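Local coordinates for protein 2-oxoglutarate-dependent dioxygenase DAO (Oryza sativa subsp. indica, PDB 6KUN) that probably catalyses the irreversible, iron- and 2-oxoglutarate-dependent oxidation of the auxin indole-3-acetic acid to inactive 2-oxoindole-3-acetic acid, at residues Asp108-Pro111 against His112-Glu115; Ser126-Val129 against Asp130-Gly133. All blocks are in the same frame, centred on the assembly; numbering follows the deposited sequence.

Contact 1: Asp108-Pro111 against His112-Glu115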
# COMPACT_ATOMS: atom_id res chain seq x y z
N ASP B 108 -22.88 -1.96 11.57
CA ASP B 108 -23.56 -0.95 10.77
C ASP B 108 -22.57 -0.44 9.70
O ASP B 108 -21.76 0.46 9.96
CB ASP B 108 -24.06 0.18 11.65
CG ASP B 108 -24.81 1.21 10.86
OD1 ASP B 108 -25.04 1.02 9.64
OD2 ASP B 108 -25.17 2.22 11.49
N ALA B 109 -22.62 -1.02 8.54
CA ALA B 109 -21.69 -0.70 7.48
C ALA B 109 -22.23 -1.29 6.20
O ALA B 109 -23.07 -2.20 6.27
CB ALA B 109 -20.31 -1.29 7.78
N PRO B 110 -21.69 -0.95 5.04
CA PRO B 110 -22.19 -1.53 3.80
C PRO B 110 -21.89 -3.04 3.75
O PRO B 110 -20.91 -3.50 4.36
CB PRO B 110 -21.43 -0.76 2.70
CG PRO B 110 -20.96 0.49 3.37
CD PRO B 110 -20.64 0.07 4.79
N PRO B 111 -22.73 -3.81 3.09
CA PRO B 111 -22.47 -5.25 2.99
C PRO B 111 -21.04 -5.60 2.56
O PRO B 111 -20.48 -6.56 3.11
CB PRO B 111 -23.51 -5.73 1.96
CG PRO B 111 -24.40 -4.53 1.66
CD PRO B 111 -24.07 -3.44 2.57
N HIS B 112 -20.45 -4.87 1.61
CA HIS B 112 -19.14 -5.32 1.12
C HIS B 112 -18.07 -5.13 2.20
O HIS B 112 -17.14 -5.93 2.29
CB HIS B 112 -18.76 -4.61 -0.18
CG HIS B 112 -18.40 -3.17 -0.03
ND1 HIS B 112 -17.14 -2.75 0.34
CD2 HIS B 112 -19.14 -2.04 -0.16
CE1 HIS B 112 -17.12 -1.43 0.42
NE2 HIS B 112 -18.32 -0.97 0.12
N VAL B 113 -18.23 -4.11 3.06
CA VAL B 113 -17.31 -3.93 4.18
C VAL B 113 -17.44 -5.09 5.15
O VAL B 113 -16.43 -5.71 5.53
CB VAL B 113 -17.55 -2.58 4.85
CG1 VAL B 113 -16.69 -2.39 6.10
CG2 VAL B 113 -17.26 -1.44 3.82
N ARG B 114 -18.69 -5.46 5.52
CA ARG B 114 -18.93 -6.56 6.44
C ARG B 114 -18.32 -7.86 5.94
O ARG B 114 -17.71 -8.60 6.71
CB ARG B 114 -20.45 -6.71 6.68
CG ARG B 114 -21.12 -5.41 7.24
CD ARG B 114 -22.68 -5.47 7.26
NE ARG B 114 -23.14 -6.85 7.30
CZ ARG B 114 -24.00 -7.42 6.46
NH1 ARG B 114 -24.56 -6.71 5.48
NH2 ARG B 114 -24.31 -8.70 6.62
N GLU B 115 -18.51 -8.17 4.66
CA GLU B 115 -17.98 -9.39 4.09
C GLU B 115 -16.45 -9.39 4.11
O GLU B 115 -15.84 -10.44 4.33
CB GLU B 115 -18.45 -9.57 2.64
CG GLU B 115 -17.84 -10.81 1.94
CD GLU B 115 -18.19 -10.96 0.45
OE1 GLU B 115 -18.92 -10.10 -0.10
OE2 GLU B 115 -17.72 -11.95 -0.17
O HOH W 1 -25.16 -3.76 5.62
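The first turn of helix 111-138 is entered here through two consecutive prolines, with Pro110 as N-cap and Pro111 opening the helix ahead of His112, Val113, Arg114 and Glu115. Pro110 O receives Arg114 N at 3.2 Å with an N-H...O angle of 168°, the i to i+4 bond that begins the helix, and a weak, strongly bent second bond from Val113 N. Glu115 N makes the next i to i+4 bond, to Pro111 O at 3.0 Å.

The side chains follow the turn. Val113 CG2 lies beside its own backbone N and anti to the carbonyl carbon, a setting that brings it against the Pro110 ring, 3.8 Å from CD; its other methyl, CG1, meets Ala109 CB at 4.1 Å. Pro110 CB, by contrast, meets the CD2-NE2 bond of the His112 imidazole, 3.9 Å from CD2.

Arg114 folds back over the loop. A bend at chi3 (24°) sets NH1 beside Pro111, 3.6 Å from CA, while one water accepts from NH1 and donates to Ala109 O at 2.7 Å. Arg114 NE is hydrogen-bonded to Cys104 O, near the end of helix 97-106. A leucine in place of Arg114 would probably leave this water without its second protein partner and the Cys104 carbonyl without its NE donor.

Ala109 of the loop and Val113 of the first helical turn both pack on Leu56 of helix 43-57, while Asp108 forms a salt bridge with Arg66 at the end of helix 61-66.

Contact 2: Ser126-Val129 against Asp130-Gly133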
# COMPACT_ATOMS: atom_id res chain seq x y z
N SER B 126 -6.71 -18.31 10.75
CA SER B 126 -5.95 -19.42 10.18
C SER B 126 -4.45 -19.14 10.23
O SER B 126 -3.65 -20.04 10.51
CB SER B 126 -6.39 -19.67 8.73
OG SER B 126 -7.72 -20.14 8.66
N LEU B 127 -4.07 -17.89 9.95
CA LEU B 127 -2.66 -17.53 9.97
C LEU B 127 -2.09 -17.72 11.36
O LEU B 127 -1.05 -18.36 11.52
CB LEU B 127 -2.47 -16.11 9.46
CG LEU B 127 -1.06 -15.54 9.46
CD1 LEU B 127 -0.09 -16.43 8.68
CD2 LEU B 127 -1.07 -14.14 8.89
N ILE B 128 -2.75 -17.21 12.40
CA ILE B 128 -2.12 -17.22 13.72
C ILE B 128 -2.08 -18.65 14.25
O ILE B 128 -1.14 -19.01 14.95
CB ILE B 128 -2.84 -16.25 14.65
CG1 ILE B 128 -2.02 -15.81 15.87
CG2 ILE B 128 -4.18 -16.83 15.10
CD1 ILE B 128 -0.54 -16.02 15.80
N VAL B 129 -3.05 -19.49 13.87
CA VAL B 129 -3.00 -20.90 14.23
C VAL B 129 -1.81 -21.58 13.54
O VAL B 129 -1.07 -22.33 14.17
CB VAL B 129 -4.33 -21.57 13.87
CG1 VAL B 129 -4.24 -23.09 13.99
CG2 VAL B 129 -5.45 -21.04 14.78
N ASP B 130 -1.61 -21.31 12.25
CA ASP B 130 -0.48 -21.85 11.51
C ASP B 130 0.85 -21.40 12.11
O ASP B 130 1.75 -22.22 12.35
CB ASP B 130 -0.57 -21.46 10.03
CG ASP B 130 0.52 -22.09 9.17
OD1 ASP B 130 0.77 -23.30 9.29
OD2 ASP B 130 1.14 -21.37 8.36
N VAL B 131 0.96 -20.11 12.41
CA VAL B 131 2.16 -19.62 13.08
C VAL B 131 2.36 -20.32 14.43
O VAL B 131 3.45 -20.81 14.74
CB VAL B 131 2.08 -18.10 13.23
CG1 VAL B 131 3.25 -17.62 14.09
CG2 VAL B 131 2.09 -17.42 11.87
N ALA B 132 1.31 -20.37 15.26
CA ALA B 132 1.46 -21.06 16.55
C ALA B 132 1.97 -22.49 16.38
O ALA B 132 2.88 -22.92 17.09
CB ALA B 132 0.15 -21.05 17.33
N GLY B 133 1.39 -23.23 15.43
CA GLY B 133 1.82 -24.60 15.19
C GLY B 133 3.28 -24.72 14.83
O GLY B 133 3.98 -25.63 15.29
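Leu127 O takes the N-H of Val131 at 2.8 Å, and the bond is nearly straight, with an N-H...O angle of 173°. The same carbonyl oxygen is brushed by the CG2 methyl of Val131 at 3.3 Å, so a hydrogen bond and a methyl contact both converge on it from a single residue. Val131 chi1 of 173° accounts for this: CG1 stands anti to the backbone N, and CG2, beside that N, is directed back along the helix. There it also reaches Leu127 CD1 at 4.0 Å, the two aliphatic chains crossing at a slant.

One residue further on, Ala132 N bonds to Ile128 O, also at 2.8 Å, but approaches 29° from the carbonyl plane; Ala132 CB sits 3.4 Å from Ile128 O. With Asp130 N on Ser126 O and Gly133 N on Val129 O, four successive i to i+4 bonds identify this as regular alpha-helix, part of the long helix 111-138 that packs against the main sheet of the jelly-roll fold. The sheet-facing side is apolar: Leu127 and Ile128 touch Val181, Ile128 and Ala132 touch Leu249, and Val131 lies on Val213. Ile128 CD1 adds a looser contact with Val131 CB at 4.2 Å.

Asp130 belongs to the more open side. Its CB passes 3.4 Å from Ser126 O, whereas the carboxylate leads away from the preceding turn and its OD1 forms a salt bridge with Lys134, one turn later along the same helix.

Overall arrangement
Contacts 1 and 2 come in series along helix 111-138: residues 108-115 form its entry from the preceding loop, and residues 126-133 belong to its later half. Their centres are 26 Å apart and their nearest atoms about 13 Å, with no touch between them. Contact 1 lies at the surface, 24 Å from the chain centre, against helix 43-57; contact 2, only 11 Å from that centre, faces the sheet through strands 179-183, 211-215 and 242-249. One helix therefore runs from the periphery to the jelly-roll core. Ile128, which packs on strands 179-183 and 242-249, has its side chain about 12 Å from bound 2-oxoglutarate, consistent with a position outside the active site.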